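Local coordinates for esterase YbfF (Escherichia coli, PDB 3BF7), which probably hydrolyses ester and possibly thioester bonds, as an alpha/beta-hydrolase with a helical cap, whose domain arrangement forms a substrate-binding crevice, at residues A[33-38]-A[246-251]; A[73-78]-A[83-88]; A[199-204]-A[234-239]; A[227-232]-A[241-246]. The protein carries 1 engineered substitution. One frame throughout, in Å; residues are numbered along the deposited sequence.

Contact 1 (A[33-38]-A[246-251]); sequences GVLARD and RAIRRY
Arg249 takes Asp38 side-on, turning two of its guanidinium nitrogens onto one and the same carboxylate oxygen. Arg249 NE lies 2.9 Å from Asp38 OD1 and approaches on the syn lone pair with an N-H...O angle of 149°, while Arg249 NH2 reaches the same OD1 at 3.0 Å from above the carboxylate plane. The two flat groups are turned 61° apart, so this is a forked grip on a single oxygen rather than the coplanar pairing of two oxygens with two nitrogens. Asp38 carries its carboxylate anti to the backbone N (chi1 178°), and an arginine chain extended from CG to NE spans the gap between the helices. Arg249 NH2 also makes a weak bond of 3.1 Å to Asp38 O, lying near the C-terminal end of helix 33-39, and forms a second salt bridge with Asp42. A leucine in place of Arg249 would probably leave Asp38 and Asp42 without the positive charge they share and the end of that helix more weakly tied. Deeper in, the contact becomes apolar: Leu35 and Ile248 cross at about a right angle, and their methyls meet where Leu35 CD1 stands 4.1 Å from Ile248 CD1. The contact thus passes from a partly exposed ion pair to buried methyls. The two helices lie side by side on one face of the central sheet, Ala36 resting on strand 45-48 and Ile248 on strand 198-201, with Leu35 also packed against Val244 and Leu245.

Contact 2 (A[73-78]-A[83-88]); sequences DTLDAL and ATFIGH
Thr74 OG1 is held by two backbone groups, Asp70 O of its own helix and Leu3 N, and the next residue, Leu75, is the one that meets Ala83 and Phe85 of strand 83-88. The meeting itself is wholly apolar, and Leu75 supplies the helical side of it alone. Its CG stands anti to the carbonyl carbon (chi1 -71°), which sends the forked end down to the strand; CD2 is the branch that meets Ala83, while CD1 comes nearest the Phe85 ring. Leu75 CD2 comes to 4.1 Å from Ala83 CB, and Leu75 CD1 lies 3.8 Å from Phe85 CZ. That second methyl is at the rim of the ring and in its plane, so the leucine abuts the CZ end of the ring and does not ride over a face; the two side chains reach for each other from opposite directions. Phe85 spans from the sheet to the helix, touching Val95 and Leu98 of helix 90-101 along the way. An alanine at Leu75 would probably open a gap at the end of the Phe85 ring and take from the Ala83 methyl its neighbour on the helix. Farther along, strand 83-88 runs into what looks like the nucleophile elbow of an alpha/beta hydrolase, with Gly87 in the GxSxG pattern. Here the buried join of helix to strand depends on shape and dispersion, with no charge or polar pairing across it to fix the direction of approach.

Contact 3 (A[199-204]-A[234-239]); sequences LFIPGG and HWVHAE
Val236 points its CB at the loop that leaves strand 198-201, and from there its two methyls part company. CG1, anti to the backbone N (chi1 -164°), turns to the end of the strand, where it is only loosely met: Val236 CG1 is 4.5 Å from Ile201 CG2. CG2 does the closer work against main chain. It lies 3.8 Å from Gly203 N and equally near Gly203 CA, with Ile201 O at 4.1 Å and Pro202 C just beyond, so that one methyl sits against three successive residues of the turning backbone. A glycine suits this place, because a CB on residue 203 would point at the valine and come within 3.3 Å of Val236 CG2. Val236 begins the short helix 236-239 directly after Trp235, its N-cap and the centre of an inverse gamma turn. Trp235 O takes bonds from Ala238 N and Glu239 N, closing that first turn. Just before it stands His234, whose ND1 bonds to Asp113 OD1, while Asp113 OD2 accepts from Gly203 N. With Ser89 nearby, this is consistent with a Ser-His-Asp triad. The chemistry is therefore divided: between the two segments it is mostly methyl against backbone, with one loose methyl-methyl meeting, whereas Asp113, gripped from both, gives a polar link between Gly203 and His234.

Contact 4 (A[227-232]-A[241-246]); sequences HVIAGA and PDAVLR
Ile229 lays both its methyls over the single methyl of Ala243, Ile229 CD1 standing 3.9 Å from Ala243 CB and Ile229 CG2 equally near that atom. The fold of the side chain explains the double touch. With chi2 at -58°, CD1 folds back toward its own backbone instead of extending away, and from there it and CG2 both reach the alanine methyl. The same CD1 is 4.0 Å from Ala243 O, so it also lies against the carbonyl of the helix backbone. On the inner flank Ile229 CG1 meets Val244 CG2 more loosely, at 4.5 Å. A small residue at position 243 lets the loop come close to the helix: the CA atoms of Ile229 and Ala243 are 6.9 Å apart. Ile229 also opens a type II turn ending at Ala232, in which Gly231 takes a positive phi of 66°; its closing bond, Ala232 N to Ile229 O, is weak. Toward solvent the helix secures its own surface, since Arg246 NH1 bonds to Asp242 OD2 at 3.0 Å in a salt bridge one turn apart. The arginine chain bends back to do so, and its guanidinium lays one face over Ala243 CA, near its rim. In the fold, the loop after strand 224-226 is tied by backbone bonds from Ile229 to Pro202 and Gly204. Ile229 and Val244 both rest on Ile201 of strand 198-201 and on Val236 of helix 236-239, while Val244 reaches across to Leu35 of helix 33-39.

In the fold
Contacts 1 and 2 lie on opposite faces of the central sheet and meet through strand 83-88: Phe85 serves contact 2, while Ile86, turned the other way, touches Leu35 and Ile248 of contact 1. Contacts 1 and 4 share helix 241-253, and contacts 3 and 4, their centres about 6 Å apart, join the end of strand 198-201 and the 227-232 loop to helices 236-239 and 241-253. Contacts 2 and 3 are buried and apolar across their segments, as is contact 4 beneath its exposed turn. In contact 1 alone does a salt bridge span the segments, at the partly exposed edge. A probable hydrogen bond, His88 NE2 to His234 O, links contact 2 to contact 3's possibly catalytic histidine.

Contact 1 (A[33-38]-A[246-251])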
# COMPACT_ATOMS: atom_id res chain seq x y z
N GLY A 33 8.58 3.40 4.30
CA GLY A 33 9.45 4.16 5.18
C GLY A 33 10.31 5.15 4.42
O GLY A 33 10.61 6.23 4.93
N VAL A 34 10.72 4.80 3.20
CA VAL A 34 11.55 5.69 2.40
C VAL A 34 10.81 7.01 2.15
O VAL A 34 11.43 8.07 2.09
CB VAL A 34 11.95 5.04 1.06
CG1 VAL A 34 10.71 4.72 0.23
CG2 VAL A 34 12.89 5.96 0.30
N LEU A 35 9.49 6.95 2.02
CA LEU A 35 8.71 8.16 1.80
C LEU A 35 8.53 8.89 3.13
O LEU A 35 8.64 10.12 3.19
CB LEU A 35 7.34 7.81 1.20
CG LEU A 35 7.35 7.02 -0.11
CD1 LEU A 35 5.92 6.83 -0.61
CD2 LEU A 35 8.19 7.75 -1.15
N ALA A 36 8.29 8.14 4.20
CA ALA A 36 8.10 8.71 5.53
C ALA A 36 9.32 9.48 6.02
O ALA A 36 9.18 10.53 6.65
CB ALA A 36 7.76 7.60 6.52
N ARG A 37 10.51 8.96 5.74
CA ARG A 37 11.73 9.61 6.18
C ARG A 37 11.89 11.01 5.60
O ARG A 37 12.55 11.86 6.20
CB ARG A 37 12.95 8.73 5.86
CG ARG A 37 13.01 7.47 6.73
CD ARG A 37 14.35 6.76 6.60
NE ARG A 37 14.50 6.04 5.33
CZ ARG A 37 13.95 4.86 5.06
NH1 ARG A 37 13.20 4.25 5.97
NH2 ARG A 37 14.16 4.29 3.89
N ASP A 38 11.30 11.25 4.44
CA ASP A 38 11.38 12.56 3.82
C ASP A 38 10.21 13.44 4.25
O ASP A 38 10.39 14.61 4.60
CB ASP A 38 11.40 12.43 2.29
CG ASP A 38 11.44 13.77 1.59
OD1 ASP A 38 10.37 14.38 1.42
OD2 ASP A 38 12.55 14.20 1.22
N ARG A 246 9.27 13.68 -5.57
CA ARG A 246 9.12 14.93 -6.31
C ARG A 246 7.66 15.07 -6.76
O ARG A 246 7.08 16.15 -6.68
CB ARG A 246 10.04 14.96 -7.53
CG ARG A 246 11.53 15.10 -7.20
CD ARG A 246 12.32 15.62 -8.39
NE ARG A 246 12.28 14.71 -9.54
CZ ARG A 246 13.05 13.65 -9.68
NH1 ARG A 246 13.96 13.34 -8.76
NH2 ARG A 246 12.92 12.87 -10.75
N ALA A 247 7.07 13.97 -7.22
CA ALA A 247 5.69 13.98 -7.67
C ALA A 247 4.75 14.25 -6.49
O ALA A 247 3.81 15.04 -6.60
CB ALA A 247 5.34 12.66 -8.34
N ILE A 248 5.00 13.58 -5.37
CA ILE A 248 4.17 13.76 -4.19
C ILE A 248 4.20 15.21 -3.71
O ILE A 248 3.15 15.81 -3.49
CB ILE A 248 4.63 12.82 -3.04
CG1 ILE A 248 4.28 11.37 -3.39
CG2 ILE A 248 3.97 13.23 -1.72
CD1 ILE A 248 4.82 10.36 -2.41
N ARG A 249 5.39 15.78 -3.55
CA ARG A 249 5.49 17.14 -3.07
C ARG A 249 4.92 18.18 -4.03
O ARG A 249 4.37 19.19 -3.60
CB ARG A 249 6.93 17.47 -2.68
CG ARG A 249 7.32 16.80 -1.36
CD ARG A 249 8.68 17.24 -0.87
NE ARG A 249 9.00 16.71 0.46
CZ ARG A 249 8.42 17.12 1.59
NH1 ARG A 249 7.49 18.06 1.57
NH2 ARG A 249 8.81 16.60 2.75
N ARG A 250 5.03 17.94 -5.33
CA ARG A 250 4.47 18.88 -6.30
C ARG A 250 2.95 18.93 -6.06
O ARG A 250 2.34 20.00 -6.06
CB ARG A 250 4.75 18.42 -7.73
CG ARG A 250 4.06 19.26 -8.79
CD ARG A 250 4.29 18.71 -10.18
NE ARG A 250 3.37 19.30 -11.15
CZ ARG A 250 3.27 18.91 -12.42
NH1 ARG A 250 4.04 17.93 -12.88
NH2 ARG A 250 2.40 19.50 -13.23
N TYR A 251 2.36 17.76 -5.85
CA TYR A 251 0.93 17.63 -5.61
C TYR A 251 0.53 18.24 -4.26
O TYR A 251 -0.45 18.98 -4.18
CB TYR A 251 0.55 16.15 -5.68
CG TYR A 251 -0.83 15.79 -5.15
CD1 TYR A 251 -1.99 16.26 -5.76
CD2 TYR A 251 -0.96 14.94 -4.05
CE1 TYR A 251 -3.25 15.89 -5.29
CE2 TYR A 251 -2.21 14.57 -3.58
CZ TYR A 251 -3.35 15.04 -4.19
OH TYR A 251 -4.58 14.67 -3.70

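Contact 2 (A[73-78]-A[83-88])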
# COMPACT_ATOMS: atom_id res chain seq x y z
N ASP A 73 -10.95 3.86 12.02
CA ASP A 73 -10.79 3.47 13.41
C ASP A 73 -9.42 3.88 13.94
O ASP A 73 -9.28 4.24 15.12
CB ASP A 73 -10.96 1.96 13.59
CG ASP A 73 -12.37 1.49 13.30
OD1 ASP A 73 -13.31 2.30 13.44
OD2 ASP A 73 -12.53 0.31 12.96
N THR A 74 -8.42 3.81 13.08
CA THR A 74 -7.06 4.16 13.46
C THR A 74 -6.95 5.67 13.66
O THR A 74 -6.31 6.13 14.61
CB THR A 74 -6.06 3.66 12.40
OG1 THR A 74 -6.13 2.23 12.34
CG2 THR A 74 -4.64 4.07 12.75
N LEU A 75 -7.58 6.45 12.78
CA LEU A 75 -7.56 7.90 12.92
C LEU A 75 -8.27 8.29 14.22
O LEU A 75 -7.82 9.17 14.95
CB LEU A 75 -8.27 8.59 11.75
CG LEU A 75 -7.62 8.60 10.36
CD1 LEU A 75 -8.50 9.41 9.42
CD2 LEU A 75 -6.23 9.20 10.43
N ASP A 76 -9.39 7.63 14.50
CA ASP A 76 -10.15 7.92 15.72
C ASP A 76 -9.30 7.62 16.95
O ASP A 76 -9.32 8.37 17.93
CB ASP A 76 -11.44 7.09 15.78
CG ASP A 76 -12.50 7.57 14.81
OD1 ASP A 76 -12.39 8.71 14.30
OD2 ASP A 76 -13.46 6.82 14.56
N ALA A 77 -8.55 6.52 16.90
CA ALA A 77 -7.70 6.11 18.01
C ALA A 77 -6.62 7.14 18.30
O ALA A 77 -6.21 7.32 19.45
CB ALA A 77 -7.07 4.76 17.71
N LEU A 78 -6.15 7.82 17.25
CA LEU A 78 -5.10 8.83 17.39
C LEU A 78 -5.68 10.23 17.48
O LEU A 78 -4.95 11.21 17.59
CB LEU A 78 -4.14 8.75 16.21
CG LEU A 78 -3.42 7.41 16.02
CD1 LEU A 78 -2.51 7.50 14.80
CD2 LEU A 78 -2.61 7.08 17.27
N ALA A 83 -6.62 13.51 7.43
CA ALA A 83 -5.24 13.25 7.06
C ALA A 83 -5.10 13.04 5.57
O ALA A 83 -6.06 12.75 4.87
CB ALA A 83 -4.72 12.02 7.80
N THR A 84 -3.87 13.21 5.09
CA THR A 84 -3.55 12.96 3.70
C THR A 84 -3.14 11.49 3.71
O THR A 84 -2.46 11.04 4.63
CB THR A 84 -2.38 13.85 3.24
OG1 THR A 84 -2.87 15.17 3.00
CG2 THR A 84 -1.73 13.31 1.97
N PHE A 85 -3.58 10.74 2.70
CA PHE A 85 -3.28 9.32 2.61
C PHE A 85 -2.47 8.97 1.38
O PHE A 85 -2.78 9.43 0.27
CB PHE A 85 -4.58 8.52 2.58
CG PHE A 85 -5.28 8.44 3.91
CD1 PHE A 85 -5.09 7.33 4.74
CD2 PHE A 85 -6.12 9.46 4.34
CE1 PHE A 85 -5.74 7.25 5.97
CE2 PHE A 85 -6.77 9.38 5.57
CZ PHE A 85 -6.57 8.27 6.39
N ILE A 86 -1.45 8.15 1.58
CA ILE A 86 -0.59 7.69 0.49
C ILE A 86 -0.57 6.16 0.59
O ILE A 86 -0.14 5.61 1.60
CB ILE A 86 0.86 8.22 0.65
CG1 ILE A 86 0.85 9.75 0.62
CG2 ILE A 86 1.74 7.66 -0.46
CD1 ILE A 86 2.22 10.39 0.81
N GLY A 87 -1.05 5.49 -0.45
CA GLY A 87 -1.07 4.04 -0.42
C GLY A 87 -0.52 3.39 -1.66
O GLY A 87 -0.71 3.88 -2.78
N HIS A 88 0.20 2.29 -1.46
CA HIS A 88 0.76 1.53 -2.56
C HIS A 88 -0.07 0.28 -2.84
O HIS A 88 -0.35 -0.50 -1.92
CB HIS A 88 2.19 1.09 -2.24
CG HIS A 88 2.78 0.18 -3.28
ND1 HIS A 88 3.20 -1.10 -3.00
CD2 HIS A 88 3.00 0.36 -4.60
CE1 HIS A 88 3.65 -1.67 -4.11
NE2 HIS A 88 3.53 -0.80 -5.10

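Contact 3 (A[199-204]-A[234-239])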
# COMPACT_ATOMS: atom_id res chain seq x y z
N LEU A 199 -3.65 12.15 -6.80
CA LEU A 199 -2.44 11.82 -7.54
C LEU A 199 -2.22 10.33 -7.68
O LEU A 199 -2.27 9.58 -6.70
CB LEU A 199 -1.21 12.43 -6.84
CG LEU A 199 0.15 12.13 -7.49
CD1 LEU A 199 0.23 12.80 -8.85
CD2 LEU A 199 1.28 12.62 -6.59
N PHE A 200 -1.99 9.90 -8.92
CA PHE A 200 -1.70 8.51 -9.22
C PHE A 200 -0.27 8.48 -9.74
O PHE A 200 0.10 9.29 -10.59
CB PHE A 200 -2.65 7.96 -10.28
CG PHE A 200 -4.04 7.74 -9.77
CD1 PHE A 200 -4.88 8.82 -9.53
CD2 PHE A 200 -4.47 6.47 -9.43
CE1 PHE A 200 -6.14 8.64 -8.96
CE2 PHE A 200 -5.73 6.27 -8.85
CZ PHE A 200 -6.56 7.36 -8.61
N ILE A 201 0.54 7.58 -9.20
CA ILE A 201 1.94 7.46 -9.60
C ILE A 201 2.22 6.06 -10.13
O ILE A 201 2.58 5.15 -9.37
CB ILE A 201 2.89 7.76 -8.41
CG1 ILE A 201 2.58 9.14 -7.83
CG2 ILE A 201 4.34 7.71 -8.88
CD1 ILE A 201 3.38 9.48 -6.59
N PRO A 202 2.05 5.86 -11.44
CA PRO A 202 2.30 4.55 -12.05
C PRO A 202 3.77 4.32 -12.37
O PRO A 202 4.53 5.28 -12.59
CB PRO A 202 1.47 4.58 -13.34
CG PRO A 202 0.52 5.73 -13.15
CD PRO A 202 1.33 6.73 -12.38
N GLY A 203 4.17 3.06 -12.40
CA GLY A 203 5.52 2.73 -12.79
C GLY A 203 5.45 2.56 -14.30
O GLY A 203 4.55 1.90 -14.81
N GLY A 204 6.40 3.16 -15.02
CA GLY A 204 6.42 3.07 -16.47
C GLY A 204 6.55 1.65 -17.00
O GLY A 204 6.13 1.37 -18.13
N HIS A 234 6.47 -2.17 -10.39
CA HIS A 234 5.37 -2.03 -9.44
C HIS A 234 5.71 -1.37 -8.10
O HIS A 234 4.90 -0.61 -7.58
CB HIS A 234 4.73 -3.40 -9.22
CG HIS A 234 3.53 -3.37 -8.33
ND1 HIS A 234 2.45 -2.54 -8.55
CD2 HIS A 234 3.23 -4.09 -7.23
CE1 HIS A 234 1.53 -2.76 -7.63
NE2 HIS A 234 1.98 -3.70 -6.81
N TRP A 235 6.87 -1.67 -7.53
CA TRP A 235 7.25 -1.05 -6.27
C TRP A 235 8.05 0.21 -6.62
O TRP A 235 9.25 0.32 -6.37
CB TRP A 235 8.08 -2.02 -5.42
CG TRP A 235 7.24 -3.11 -4.78
CD1 TRP A 235 6.70 -3.11 -3.52
CD2 TRP A 235 6.83 -4.34 -5.38
NE1 TRP A 235 5.98 -4.26 -3.31
CE2 TRP A 235 6.04 -5.04 -4.43
CE3 TRP A 235 7.05 -4.93 -6.64
CZ2 TRP A 235 5.47 -6.29 -4.70
CZ3 TRP A 235 6.48 -6.18 -6.90
CH2 TRP A 235 5.70 -6.84 -5.93
N VAL A 236 7.34 1.16 -7.23
CA VAL A 236 7.93 2.41 -7.70
C VAL A 236 8.76 3.15 -6.66
O VAL A 236 9.85 3.64 -6.96
CB VAL A 236 6.83 3.39 -8.21
CG1 VAL A 236 7.47 4.50 -9.03
CG2 VAL A 236 5.80 2.64 -9.03
N HIS A 237 8.24 3.24 -5.44
CA HIS A 237 8.93 3.93 -4.36
C HIS A 237 10.23 3.25 -3.95
O HIS A 237 11.14 3.89 -3.43
CB HIS A 237 8.01 4.03 -3.14
CG HIS A 237 7.44 2.71 -2.72
ND1 HIS A 237 6.53 2.02 -3.48
CD2 HIS A 237 7.68 1.94 -1.63
CE1 HIS A 237 6.23 0.88 -2.89
NE2 HIS A 237 6.92 0.80 -1.76
N ALA A 238 10.32 1.94 -4.19
CA ALA A 238 11.52 1.20 -3.84
C ALA A 238 12.62 1.42 -4.88
O ALA A 238 13.81 1.42 -4.55
CB ALA A 238 11.20 -0.28 -3.72
N GLU A 239 12.22 1.61 -6.13
CA GLU A 239 13.17 1.80 -7.22
C GLU A 239 13.57 3.25 -7.48
O GLU A 239 14.75 3.54 -7.70
CB GLU A 239 12.60 1.21 -8.51
CG GLU A 239 12.30 -0.27 -8.44
CD GLU A 239 11.74 -0.82 -9.74
OE1 GLU A 239 11.39 -2.01 -9.78
OE2 GLU A 239 11.64 -0.05 -10.72

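Contact 4 (A[227-232]-A[241-246])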
# COMPACT_ATOMS: atom_id res chain seq x y z
N HIS A 227 1.25 10.71 -12.84
CA HIS A 227 2.65 11.05 -13.00
C HIS A 227 3.40 9.73 -13.14
O HIS A 227 3.75 9.10 -12.14
CB HIS A 227 3.16 11.81 -11.78
CG HIS A 227 4.54 12.37 -11.96
ND1 HIS A 227 5.61 11.59 -12.35
CD2 HIS A 227 5.01 13.63 -11.82
CE1 HIS A 227 6.68 12.35 -12.45
NE2 HIS A 227 6.35 13.59 -12.13
N VAL A 228 3.63 9.32 -14.38
CA VAL A 228 4.32 8.06 -14.64
C VAL A 228 5.82 8.18 -14.43
O VAL A 228 6.46 9.11 -14.92
CB VAL A 228 4.05 7.59 -16.08
CG1 VAL A 228 4.79 6.29 -16.35
CG2 VAL A 228 2.56 7.40 -16.29
N ILE A 229 6.37 7.24 -13.68
CA ILE A 229 7.80 7.22 -13.41
C ILE A 229 8.46 6.26 -14.39
O ILE A 229 8.30 5.04 -14.29
CB ILE A 229 8.09 6.76 -11.96
CG1 ILE A 229 7.32 7.63 -10.96
CG2 ILE A 229 9.59 6.83 -11.68
CD1 ILE A 229 7.63 9.12 -11.05
N ALA A 230 9.19 6.81 -15.35
CA ALA A 230 9.85 6.01 -16.37
C ALA A 230 10.85 5.02 -15.79
O ALA A 230 11.55 5.31 -14.82
CB ALA A 230 10.55 6.92 -17.38
N GLY A 231 10.92 3.84 -16.39
CA GLY A 231 11.85 2.81 -15.95
C GLY A 231 11.62 2.24 -14.57
O GLY A 231 12.55 1.76 -13.93
N ALA A 232 10.37 2.28 -14.10
CA ALA A 232 10.07 1.75 -12.78
C ALA A 232 8.99 0.68 -12.82
O ALA A 232 8.03 0.77 -13.58
CB ALA A 232 9.64 2.88 -11.85
N PRO A 241 12.59 6.30 -5.38
CA PRO A 241 11.98 7.11 -4.32
C PRO A 241 12.04 8.62 -4.54
O PRO A 241 11.09 9.33 -4.23
CB PRO A 241 12.74 6.67 -3.07
CG PRO A 241 14.08 6.27 -3.61
CD PRO A 241 13.71 5.50 -4.85
N ASP A 242 13.15 9.10 -5.09
CA ASP A 242 13.29 10.53 -5.34
C ASP A 242 12.24 11.03 -6.33
O ASP A 242 11.60 12.05 -6.09
CB ASP A 242 14.70 10.84 -5.87
CG ASP A 242 15.01 10.13 -7.17
OD1 ASP A 242 14.84 8.89 -7.23
OD2 ASP A 242 15.42 10.80 -8.13
N ALA A 243 12.06 10.31 -7.43
CA ALA A 243 11.08 10.69 -8.43
C ALA A 243 9.67 10.65 -7.83
O ALA A 243 8.84 11.50 -8.12
CB ALA A 243 11.17 9.77 -9.64
N VAL A 244 9.41 9.65 -7.00
CA VAL A 244 8.10 9.53 -6.38
C VAL A 244 7.87 10.71 -5.44
O VAL A 244 6.80 11.31 -5.44
CB VAL A 244 7.98 8.19 -5.60
CG1 VAL A 244 6.69 8.17 -4.79
CG2 VAL A 244 7.99 7.03 -6.58
N LEU A 245 8.88 11.05 -4.64
CA LEU A 245 8.76 12.16 -3.72
C LEU A 245 8.60 13.50 -4.43
O LEU A 245 7.87 14.37 -3.96
CB LEU A 245 9.96 12.20 -2.76
CG LEU A 245 9.90 11.15 -1.65
CD1 LEU A 245 11.26 11.02 -0.99
CD2 LEU A 245 8.83 11.53 -0.63
N ARG A 246 9.27 13.68 -5.57
CA ARG A 246 9.12 14.93 -6.31
C ARG A 246 7.66 15.07 -6.76
O ARG A 246 7.08 16.15 -6.68
CB ARG A 246 10.04 14.96 -7.53
CG ARG A 246 11.53 15.10 -7.20
CD ARG A 246 12.32 15.62 -8.39
NE ARG A 246 12.28 14.71 -9.54
CZ ARG A 246 13.05 13.65 -9.68
NH1 ARG A 246 13.96 13.34 -8.76
NH2 ARG A 246 12.92 12.87 -10.75